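Local coordinates for TT1696 protein (Thermus thermophilus, PDB 1UFB) that is of unknown function, folds as an all-helical HEPN domain, pairs with a second copy in the crystal and may bind DNA, at residues A28-E39 and L82-R90; V71-L82 and E111-F122. All blocks are in the same frame, centred on the assembly; numbering follows the deposited sequence.

Contact 1 (A28-E39 and L82-R90); sequences AWACFAAQQAAE and LDKYYIPTR
Phe32 of helix 27-48 is gripped by Tyr85, Tyr86, Thr89 and Arg90 on the irregular chain that leaves helix 73-83, deep in the helical HEPN fold. The Phe32 ring, its CG anti to the backbone N (chi1 174°), leans over toward Arg90. Arg90 CD lies 3.8 Å from the Phe32 ring centroid, over the face, as a CH-pi contact, and Arg90 NE comes within 3.2 Å of Phe32 CE1. The guanidinium and ring planes are 44° apart, so the two groups do not stack flat. Gln36 CG covers the opposite face of Phe32, and Tyr85 O meets the ring edge in plane. Tyr86 O helps hold the guanidinium, taking bonds from both NE and NH2 of Arg90, side-on and close to the guanidinium plane. Next to it, Cys31 packs over the Tyr85 ring. Its SG is 4.1 Å from the Tyr85 centroid and only 10° off the normal, a sulfur-aromatic contact. Thr89 CG2 touches Cys31 CB, while Thr89 OG1 donates to Tyr85 O at 2.6 Å from above the carbonyl plane, linking Thr89 back to Tyr85 within the same segment. Leu82 belongs to this packed side: its CD2 is 4.2 Å from Ala34 CB, and its CD1 is 3.8 Å from Ala38 CB.

Tyr86 marks the more open side. It is partly exposed, stacks with His56 and packs on Tyr86 of the second subunit. Gln35 and Glu39 are buried beside it. Gln35, bent at chi2, brings OE1 to the edge of the Tyr86 ring near CD1, its amide not parallel to the ring. Glu39, whose OE2 is hydrogen-bonded to Tyr91 of the second subunit, receives Gln35 NE2 on the anti lone pair of OE1 at 2.9 Å, in the Gln35 amide plane.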
loop_
_atom_site.group_PDB
_atom_site.type_symbol
_atom_site.label_atom_id
_atom_site.label_comp_id
_atom_site.label_asym_id
_atom_site.label_seq_id
_atom_site.Cartn_x
_atom_site.Cartn_y
_atom_site.Cartn_z
ATOM N N ALA A 28 1.640 0.396 -11.364
ATOM C CA ALA A 28 0.721 -0.252 -10.478
ATOM C C ALA A 28 0.825 0.457 -9.103
ATOM O O ALA A 28 -0.206 0.744 -8.448
ATOM C CB ALA A 28 1.079 -1.723 -10.357
ATOM N N TRP A 29 2.035 0.678 -8.629
ATOM C CA TRP A 29 2.165 1.354 -7.320
ATOM C C TRP A 29 1.564 2.745 -7.374
ATOM O O TRP A 29 1.009 3.210 -6.382
ATOM C CB TRP A 29 3.659 1.428 -6.881
ATOM C CG TRP A 29 4.024 0.175 -6.118
ATOM C CD1 TRP A 29 4.644 -0.937 -6.610
ATOM C CD2 TRP A 29 3.755 -0.089 -4.729
ATOM N NE1 TRP A 29 4.793 -1.895 -5.605
ATOM C CE2 TRP A 29 4.252 -1.398 -4.439
ATOM C CE3 TRP A 29 3.163 0.648 -3.705
ATOM C CZ2 TRP A 29 4.165 -1.985 -3.141
ATOM C CZ3 TRP A 29 3.083 0.067 -2.408
ATOM C CH2 TRP A 29 3.584 -1.245 -2.152
ATOM N N ALA A 30 1.708 3.448 -8.525
ATOM C CA ALA A 30 1.121 4.774 -8.665
ATOM C C ALA A 30 -0.412 4.674 -8.560
ATOM O O ALA A 30 -1.082 5.552 -7.986
ATOM C CB ALA A 30 1.501 5.415 -10.086
ATOM N N CYS A 31 -0.992 3.644 -9.149
ATOM C CA CYS A 31 -2.421 3.464 -9.104
ATOM C C CYS A 31 -2.882 3.186 -7.659
ATOM O O CYS A 31 -3.938 3.660 -7.224
ATOM C CB CYS A 31 -2.862 2.253 -9.932
ATOM S SG CYS A 31 -2.757 2.648 -11.771
ATOM N N PHE A 32 -2.106 2.358 -6.967
ATOM C CA PHE A 32 -2.454 2.068 -5.572
ATOM C C PHE A 32 -2.383 3.370 -4.736
ATOM O O PHE A 32 -3.309 3.709 -3.982
ATOM C CB PHE A 32 -1.470 1.017 -5.032
ATOM C CG PHE A 32 -1.640 0.755 -3.552
ATOM C CD1 PHE A 32 -2.746 0.027 -3.122
ATOM C CD2 PHE A 32 -0.722 1.256 -2.614
ATOM C CE1 PHE A 32 -2.952 -0.224 -1.768
ATOM C CE2 PHE A 32 -0.906 1.013 -1.207
ATOM C CZ PHE A 32 -2.027 0.273 -0.808
ATOM N N ALA A 33 -1.314 4.135 -4.923
ATOM C CA ALA A 33 -1.146 5.369 -4.185
ATOM C C ALA A 33 -2.270 6.336 -4.533
ATOM O O ALA A 33 -2.706 7.049 -3.682
ATOM C CB ALA A 33 0.300 5.993 -4.431
ATOM N N ALA A 34 -2.776 6.339 -5.768
ATOM C CA ALA A 34 -3.882 7.222 -6.111
ATOM C C ALA A 34 -5.151 6.772 -5.372
ATOM O O ALA A 34 -5.941 7.586 -4.849
ATOM C CB ALA A 34 -4.127 7.203 -7.652
ATOM N N GLN A 35 -5.414 5.469 -5.368
ATOM C CA GLN A 35 -6.609 5.025 -4.597
ATOM C C GLN A 35 -6.412 5.445 -3.089
ATOM O O GLN A 35 -7.387 5.849 -2.420
ATOM C CB GLN A 35 -6.757 3.473 -4.678
ATOM C CG GLN A 35 -7.926 2.862 -3.839
ATOM C CD GLN A 35 -7.599 2.747 -2.315
ATOM O OE1 GLN A 35 -6.438 2.682 -1.929
ATOM N NE2 GLN A 35 -8.671 2.665 -1.446
ATOM N N GLN A 36 -5.178 5.346 -2.583
ATOM C CA GLN A 36 -4.920 5.683 -1.185
ATOM C C GLN A 36 -5.127 7.179 -0.930
ATOM O O GLN A 36 -5.574 7.582 0.169
ATOM C CB GLN A 36 -3.490 5.263 -0.788
ATOM C CG GLN A 36 -3.316 3.756 -0.576
ATOM C CD GLN A 36 -4.039 3.298 0.700
ATOM O OE1 GLN A 36 -5.214 2.753 0.695
ATOM N NE2 GLN A 36 -3.362 3.512 1.812
ATOM N N ALA A 37 -4.779 8.011 -1.940
ATOM C CA ALA A 37 -5.013 9.468 -1.800
ATOM C C ALA A 37 -6.511 9.693 -1.691
ATOM O O ALA A 37 -6.971 10.425 -0.802
ATOM C CB ALA A 37 -4.488 10.223 -3.017
ATOM N N ALA A 38 -7.271 9.061 -2.592
ATOM C CA ALA A 38 -8.725 9.252 -2.560
ATOM C C ALA A 38 -9.360 8.779 -1.255
ATOM O O ALA A 38 -10.233 9.432 -0.662
ATOM C CB ALA A 38 -9.404 8.520 -3.755
ATOM N N GLU A 39 -8.904 7.622 -0.794
ATOM C CA GLU A 39 -9.417 7.033 0.421
ATOM C C GLU A 39 -9.158 7.964 1.637
ATOM O O GLU A 39 -10.054 8.250 2.483
ATOM C CB GLU A 39 -8.671 5.654 0.607
ATOM C CG GLU A 39 -9.311 4.803 1.763
ATOM C CD GLU A 39 -8.445 3.618 2.181
ATOM O OE1 GLU A 39 -8.188 2.736 1.363
ATOM O OE2 GLU A 39 -8.047 3.562 3.359
ATOM N N LEU A 82 -11.089 3.653 -9.265
ATOM C CA LEU A 82 -10.052 3.591 -8.222
ATOM C C LEU A 82 -10.185 2.383 -7.327
ATOM O O LEU A 82 -9.192 1.856 -6.813
ATOM C CB LEU A 82 -10.116 4.889 -7.408
ATOM C CG LEU A 82 -9.656 6.157 -8.165
ATOM C CD1 LEU A 82 -10.007 7.408 -7.325
ATOM C CD2 LEU A 82 -8.108 6.103 -8.393
ATOM N N ASP A 83 -11.403 1.881 -7.183
ATOM C CA ASP A 83 -11.650 0.782 -6.255
ATOM C C ASP A 83 -10.989 -0.495 -6.670
ATOM O O ASP A 83 -10.636 -1.320 -5.846
ATOM C CB ASP A 83 -13.171 0.598 -6.014
ATOM C CG ASP A 83 -13.693 1.561 -4.928
ATOM O OD1 ASP A 83 -12.820 2.238 -4.324
ATOM O OD2 ASP A 83 -14.935 1.651 -4.663
ATOM N N LYS A 84 -10.751 -0.619 -7.945
ATOM C CA LYS A 84 -10.046 -1.779 -8.479
ATOM C C LYS A 84 -8.544 -1.665 -8.286
ATOM O O LYS A 84 -7.809 -2.561 -8.706
ATOM C CB LYS A 84 -10.268 -1.894 -9.971
ATOM C CG LYS A 84 -11.737 -1.923 -10.324
ATOM C CD LYS A 84 -12.453 -3.074 -9.616
ATOM C CE LYS A 84 -13.588 -3.544 -10.524
ATOM N NZ LYS A 84 -13.319 -3.048 -11.928
ATOM N N TYR A 85 -8.063 -0.580 -7.675
ATOM C CA TYR A 85 -6.598 -0.433 -7.494
ATOM C C TYR A 85 -6.106 -0.717 -6.071
ATOM O O TYR A 85 -4.899 -0.597 -5.827
ATOM C CB TYR A 85 -6.134 0.974 -7.911
ATOM C CG TYR A 85 -6.413 1.278 -9.397
ATOM C CD1 TYR A 85 -6.668 2.591 -9.835
ATOM C CD2 TYR A 85 -6.382 0.259 -10.343
ATOM C CE1 TYR A 85 -6.890 2.895 -11.211
ATOM C CE2 TYR A 85 -6.588 0.552 -11.734
ATOM C CZ TYR A 85 -6.838 1.877 -12.139
ATOM O OH TYR A 85 -6.992 2.234 -13.474
ATOM N N TYR A 86 -7.018 -1.018 -5.134
ATOM C CA TYR A 86 -6.560 -1.279 -3.781
ATOM C C TYR A 86 -5.808 -2.640 -3.677
ATOM O O TYR A 86 -4.681 -2.718 -3.192
ATOM C CB TYR A 86 -7.741 -1.190 -2.792
ATOM C CG TYR A 86 -7.337 -1.571 -1.392
ATOM C CD1 TYR A 86 -6.438 -0.775 -0.648
ATOM C CD2 TYR A 86 -7.741 -2.830 -0.862
ATOM C CE1 TYR A 86 -5.932 -1.257 0.641
ATOM C CE2 TYR A 86 -7.258 -3.299 0.336
ATOM C CZ TYR A 86 -6.371 -2.525 1.084
ATOM O OH TYR A 86 -6.017 -3.055 2.287
ATOM N N ILE A 87 -6.410 -3.703 -4.180
ATOM C CA ILE A 87 -5.776 -4.999 -4.106
ATOM C C ILE A 87 -5.030 -5.498 -5.386
ATOM O O ILE A 87 -3.868 -5.899 -5.295
ATOM C CB ILE A 87 -6.827 -6.109 -3.579
ATOM C CG1 ILE A 87 -6.787 -6.118 -2.021
ATOM C CG2 ILE A 87 -6.413 -7.565 -4.066
ATOM C CD1 ILE A 87 -8.026 -6.796 -1.262
ATOM N N PRO A 88 -5.663 -5.426 -6.582
ATOM C CA PRO A 88 -5.038 -5.900 -7.838
ATOM C C PRO A 88 -3.718 -5.301 -8.238
ATOM O O PRO A 88 -2.938 -5.919 -8.946
ATOM C CB PRO A 88 -6.157 -5.690 -8.905
ATOM C CG PRO A 88 -7.474 -5.919 -8.034
ATOM C CD PRO A 88 -7.070 -5.029 -6.806
ATOM N N THR A 89 -3.429 -4.106 -7.774
ATOM C CA THR A 89 -2.154 -3.492 -8.098
ATOM C C THR A 89 -0.975 -4.130 -7.377
ATOM O O THR A 89 0.155 -3.910 -7.736
ATOM C CB THR A 89 -2.188 -2.021 -7.713
ATOM O OG1 THR A 89 -2.742 -1.888 -6.368
ATOM C CG2 THR A 89 -3.100 -1.258 -8.685
ATOM N N ARG A 90 -1.225 -4.948 -6.360
ATOM C CA ARG A 90 -0.135 -5.497 -5.523
ATOM C C ARG A 90 -0.139 -7.026 -5.394
ATOM O O ARG A 90 0.852 -7.601 -4.970
ATOM C CB ARG A 90 -0.277 -4.976 -4.078
ATOM C CG ARG A 90 -0.205 -3.444 -3.949
ATOM C CD ARG A 90 -0.441 -3.032 -2.497
ATOM N NE ARG A 90 -1.846 -3.174 -2.120
ATOM C CZ ARG A 90 -2.286 -3.752 -0.977
ATOM N NH1 ARG A 90 -1.433 -4.291 -0.060
ATOM N NH2 ARG A 90 -3.579 -3.674 -0.680
#

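Contact 2 (V71-L82 and E111-F122)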
loop_
_atom_site.group_PDB
_atom_site.type_symbol
_atom_site.label_atom_id
_atom_site.label_comp_id
_atom_site.label_asym_id
_atom_site.label_seq_id
_atom_site.Cartn_x
_atom_site.Cartn_y
_atom_site.Cartn_z
ATOM N N VAL A 71 -22.775 14.813 -4.232
ATOM C CA VAL A 71 -21.732 14.065 -4.907
ATOM C C VAL A 71 -22.018 13.965 -6.387
ATOM O O VAL A 71 -22.943 13.257 -6.781
ATOM C CB VAL A 71 -21.653 12.622 -4.328
ATOM C CG1 VAL A 71 -20.682 11.790 -5.126
ATOM C CG2 VAL A 71 -21.300 12.687 -2.861
ATOM N N PRO A 72 -21.206 14.625 -7.232
ATOM C CA PRO A 72 -21.508 14.516 -8.658
ATOM C C PRO A 72 -21.343 13.084 -9.126
ATOM O O PRO A 72 -20.536 12.326 -8.543
ATOM C CB PRO A 72 -20.503 15.457 -9.320
ATOM C CG PRO A 72 -20.140 16.428 -8.232
ATOM C CD PRO A 72 -20.090 15.555 -6.989
ATOM N N GLU A 73 -22.082 12.729 -10.174
ATOM C CA GLU A 73 -22.021 11.386 -10.746
ATOM C C GLU A 73 -20.627 10.995 -11.245
ATOM O O GLU A 73 -20.275 9.785 -11.253
ATOM C CB GLU A 73 -22.988 11.264 -11.919
ATOM C CG GLU A 73 -22.942 9.904 -12.607
ATOM C CD GLU A 73 -23.467 8.752 -11.721
ATOM O OE1 GLU A 73 -24.043 8.990 -10.609
ATOM O OE2 GLU A 73 -23.297 7.589 -12.154
ATOM N N ASP A 74 -19.864 11.994 -11.728
ATOM C CA ASP A 74 -18.528 11.700 -12.222
ATOM C C ASP A 74 -17.615 11.209 -11.087
ATOM O O ASP A 74 -16.687 10.443 -11.358
ATOM C CB ASP A 74 -17.942 12.887 -13.031
ATOM C CG ASP A 74 -17.415 14.051 -12.179
ATOM O OD1 ASP A 74 -17.794 14.271 -11.000
ATOM O OD2 ASP A 74 -16.594 14.797 -12.764
ATOM N N LEU A 75 -17.902 11.582 -9.834
ATOM C CA LEU A 75 -17.085 11.070 -8.743
ATOM C C LEU A 75 -17.395 9.577 -8.468
ATOM O O LEU A 75 -16.533 8.800 -7.994
ATOM C CB LEU A 75 -17.302 11.904 -7.482
ATOM C CG LEU A 75 -16.821 13.370 -7.579
ATOM C CD1 LEU A 75 -16.845 13.996 -6.187
ATOM C CD2 LEU A 75 -15.423 13.459 -8.201
ATOM N N VAL A 76 -18.653 9.179 -8.722
ATOM C CA VAL A 76 -19.058 7.791 -8.518
ATOM C C VAL A 76 -18.320 6.956 -9.565
ATOM O O VAL A 76 -17.785 5.884 -9.274
ATOM C CB VAL A 76 -20.631 7.618 -8.685
ATOM C CG1 VAL A 76 -21.014 6.171 -8.539
ATOM C CG2 VAL A 76 -21.368 8.432 -7.632
ATOM N N GLU A 77 -18.251 7.456 -10.794
ATOM C CA GLU A 77 -17.538 6.682 -11.806
ATOM C C GLU A 77 -16.045 6.644 -11.466
ATOM O O GLU A 77 -15.431 5.601 -11.627
ATOM C CB GLU A 77 -17.805 7.225 -13.220
ATOM C CG GLU A 77 -19.306 6.918 -13.670
ATOM C CD GLU A 77 -19.798 5.421 -13.381
ATOM O OE1 GLU A 77 -19.283 4.423 -14.000
ATOM O OE2 GLU A 77 -20.714 5.237 -12.506
ATOM N N ALA A 78 -15.470 7.759 -10.996
ATOM C CA ALA A 78 -14.048 7.740 -10.609
ATOM C C ALA A 78 -13.828 6.676 -9.484
ATOM O O ALA A 78 -12.801 5.972 -9.453
ATOM C CB ALA A 78 -13.623 9.135 -10.063
ATOM N N ALA A 79 -14.752 6.661 -8.511
ATOM C CA ALA A 79 -14.675 5.728 -7.384
ATOM C C ALA A 79 -14.618 4.288 -7.907
ATOM O O ALA A 79 -13.808 3.512 -7.484
ATOM C CB ALA A 79 -15.909 5.876 -6.464
ATOM N N LYS A 80 -15.474 3.929 -8.854
ATOM C CA LYS A 80 -15.471 2.567 -9.347
ATOM C C LYS A 80 -14.154 2.191 -9.975
ATOM O O LYS A 80 -13.734 1.060 -9.881
ATOM C CB LYS A 80 -16.558 2.352 -10.426
ATOM C CG LYS A 80 -17.974 2.617 -10.000
ATOM C CD LYS A 80 -18.961 2.328 -11.184
ATOM C CE LYS A 80 -20.397 2.648 -10.754
ATOM N NZ LYS A 80 -20.339 3.832 -9.829
ATOM N N VAL A 81 -13.535 3.133 -10.667
ATOM C CA VAL A 81 -12.238 2.848 -11.283
ATOM C C VAL A 81 -11.152 2.697 -10.164
ATOM O O VAL A 81 -10.414 1.725 -10.108
ATOM C CB VAL A 81 -11.868 3.970 -12.193
ATOM C CG1 VAL A 81 -10.414 3.763 -12.794
ATOM C CG2 VAL A 81 -12.974 4.058 -13.339
ATOM N N LEU A 82 -11.089 3.653 -9.265
ATOM C CA LEU A 82 -10.052 3.591 -8.222
ATOM C C LEU A 82 -10.185 2.383 -7.327
ATOM O O LEU A 82 -9.192 1.856 -6.813
ATOM C CB LEU A 82 -10.116 4.889 -7.408
ATOM C CG LEU A 82 -9.656 6.157 -8.165
ATOM C CD1 LEU A 82 -10.007 7.408 -7.325
ATOM C CD2 LEU A 82 -8.108 6.103 -8.393
ATOM N N GLU A 111 -4.334 8.497 -15.544
ATOM C CA GLU A 111 -5.773 8.621 -15.369
ATOM C C GLU A 111 -6.103 8.433 -13.859
ATOM O O GLU A 111 -6.911 9.180 -13.270
ATOM C CB GLU A 111 -6.510 7.557 -16.181
ATOM C CG GLU A 111 -7.995 7.559 -15.825
ATOM C CD GLU A 111 -8.688 6.443 -16.549
ATOM O OE1 GLU A 111 -8.538 5.232 -16.154
ATOM O OE2 GLU A 111 -9.361 6.821 -17.546
ATOM N N ALA A 112 -5.416 7.479 -13.213
ATOM C CA ALA A 112 -5.665 7.249 -11.777
ATOM C C ALA A 112 -5.358 8.521 -10.979
ATOM O O ALA A 112 -6.138 8.904 -10.081
ATOM C CB ALA A 112 -4.840 6.037 -11.304
ATOM N N LEU A 113 -4.239 9.189 -11.297
ATOM C CA LEU A 113 -3.926 10.468 -10.624
ATOM C C LEU A 113 -5.017 11.488 -10.908
ATOM O O LEU A 113 -5.426 12.214 -10.022
ATOM C CB LEU A 113 -2.581 11.062 -11.089
ATOM C CG LEU A 113 -1.302 10.369 -10.611
ATOM C CD1 LEU A 113 -0.134 10.777 -11.492
ATOM C CD2 LEU A 113 -0.995 10.783 -9.221
ATOM N N ASP A 114 -5.518 11.524 -12.139
ATOM C CA ASP A 114 -6.567 12.476 -12.484
ATOM C C ASP A 114 -7.811 12.258 -11.634
ATOM O O ASP A 114 -8.438 13.230 -11.132
ATOM C CB ASP A 114 -6.993 12.308 -13.959
ATOM C CG ASP A 114 -5.941 12.811 -14.945
ATOM O OD1 ASP A 114 -5.042 13.580 -14.540
ATOM O OD2 ASP A 114 -6.036 12.433 -16.127
ATOM N N LEU A 115 -8.194 10.994 -11.495
ATOM C CA LEU A 115 -9.403 10.645 -10.732
ATOM C C LEU A 115 -9.219 10.964 -9.234
ATOM O O LEU A 115 -10.128 11.480 -8.574
ATOM C CB LEU A 115 -9.755 9.141 -10.968
ATOM C CG LEU A 115 -10.057 8.777 -12.441
ATOM C CD1 LEU A 115 -10.352 7.266 -12.578
ATOM C CD2 LEU A 115 -11.271 9.593 -12.902
ATOM N N ALA A 116 -8.047 10.664 -8.710
ATOM C CA ALA A 116 -7.794 10.948 -7.312
ATOM C C ALA A 116 -7.786 12.449 -7.079
ATOM O O ALA A 116 -8.319 12.942 -6.040
ATOM C CB ALA A 116 -6.455 10.324 -6.853
ATOM N N GLN A 117 -7.221 13.191 -8.036
ATOM C CA GLN A 117 -7.221 14.660 -7.883
ATOM C C GLN A 117 -8.655 15.207 -7.844
ATOM O O GLN A 117 -8.976 16.125 -7.070
ATOM C CB GLN A 117 -6.402 15.311 -9.035
ATOM C CG GLN A 117 -6.539 16.773 -9.059
ATOM C CD GLN A 117 -6.121 17.406 -7.719
ATOM O OE1 GLN A 117 -5.200 16.934 -7.036
ATOM N NE2 GLN A 117 -6.786 18.488 -7.361
ATOM N N LYS A 118 -9.540 14.654 -8.662
ATOM C CA LYS A 118 -10.966 15.090 -8.609
ATOM C C LYS A 118 -11.560 14.854 -7.224
ATOM O O LYS A 118 -12.306 15.705 -6.660
ATOM C CB LYS A 118 -11.810 14.286 -9.597
ATOM C CG LYS A 118 -11.514 14.508 -11.026
ATOM C CD LYS A 118 -12.603 13.805 -11.819
ATOM C CE LYS A 118 -12.224 13.691 -13.299
ATOM N NZ LYS A 118 -13.355 12.978 -14.058
ATOM N N ILE A 119 -11.224 13.699 -6.641
ATOM C CA ILE A 119 -11.732 13.383 -5.306
ATOM C C ILE A 119 -11.180 14.362 -4.273
ATOM O O ILE A 119 -11.939 14.904 -3.437
ATOM C CB ILE A 119 -11.364 11.942 -4.885
ATOM C CG1 ILE A 119 -12.014 10.926 -5.857
ATOM C CG2 ILE A 119 -11.797 11.692 -3.418
ATOM C CD1 ILE A 119 -13.499 10.693 -5.686
ATOM N N LEU A 120 -9.866 14.592 -4.322
ATOM C CA LEU A 120 -9.196 15.515 -3.408
ATOM C C LEU A 120 -9.789 16.917 -3.518
ATOM O O LEU A 120 -10.027 17.592 -2.483
ATOM C CB LEU A 120 -7.708 15.641 -3.774
ATOM C CG LEU A 120 -6.836 14.989 -2.715
ATOM C CD1 LEU A 120 -7.016 15.788 -1.378
ATOM C CD2 LEU A 120 -7.302 13.485 -2.605
ATOM N N ALA A 121 -10.040 17.332 -4.749
ATOM C CA ALA A 121 -10.545 18.740 -4.974
ATOM C C ALA A 121 -11.961 18.879 -4.425
ATOM O O ALA A 121 -12.301 19.887 -3.828
ATOM C CB ALA A 121 -10.485 19.090 -6.480
ATOM N N PHE A 122 -12.770 17.854 -4.624
ATOM C CA PHE A 122 -14.156 17.809 -4.105
ATOM C C PHE A 122 -14.041 17.890 -2.569
ATOM O O PHE A 122 -14.696 18.711 -1.903
ATOM C CB PHE A 122 -14.809 16.491 -4.581
ATOM C CG PHE A 122 -16.038 16.063 -3.806
ATOM C CD1 PHE A 122 -17.294 16.594 -4.093
ATOM C CD2 PHE A 122 -15.926 15.103 -2.782
ATOM C CE1 PHE A 122 -18.417 16.185 -3.366
ATOM C CE2 PHE A 122 -17.052 14.688 -2.048
ATOM C CZ PHE A 122 -18.294 15.230 -2.339
HETATM O O HOH W 1 -14.960 10.314 -13.380
#
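Leu75 and Phe122 make the aromatic part of this contact: Leu75 CD1 sits over one face of the Phe122 ring as a CH-pi contact, 3.5 Å from its centroid and 25° off the normal. The approach is tight, Leu75 CD1 lying 3.3 Å from Phe122 CG, toward the rim of the ring. Phe122 has its CG anti to the backbone N (chi1 161°), which carries the ring out to the start of the other segment. There Pro72 CD and Val71 CG2 meet it obliquely.

Aliphatic packing fills the rest of the buried side. Ala78, small enough to let the backbones close in, puts CB 3.7 Å from Leu115 CD2. The other branch of Leu115, CD1, runs across Val81 and lies 3.5 Å from Val81 CG1. Leu82 is a knob in the hole formed by Ala112, Leu115, Ala116 and Ile119. In the HEPN fold this joins the short helix 73-83 to the C-terminal helix 106-126, their axes approaching to 9.6 Å, with 133° between N-to-C directions. Nearer the surface, Lys118 CB packs against Leu75 CD2.

Polar contacts lie at the exposed margin. The extended Lys118 chain ends in NZ, which forms a long salt bridge of 3.9 Å with Asp74 OD2. A water bridges Lys118 NZ to the backbone O of Asp74, accepting from NZ at 3.2 Å and donating to O at 2.7 Å.

How the contacts relate
Contacts 1 and 2 have centres about 12 Å apart and share Leu82 near the end of helix 73-83, whose side chain packs against both helix 27-48 and helix 106-126. These two helices also meet directly: Ala34 O of contact 1 is 3.4 Å from Ala116 CB of contact 2. Beyond helix 73-83, Tyr85 CE1 of contact 1 is 3.8 Å from Ala112 CB of contact 2. Helix 73-83 thus packs on both 27-48 and 106-126. Only contact 1 reaches the second subunit, where Trp29 meets His13 of that chain, a predicted phosphorylation site that carries no phosphate here. Contact 2 stays within its own chain. No ligand or established active site links the two.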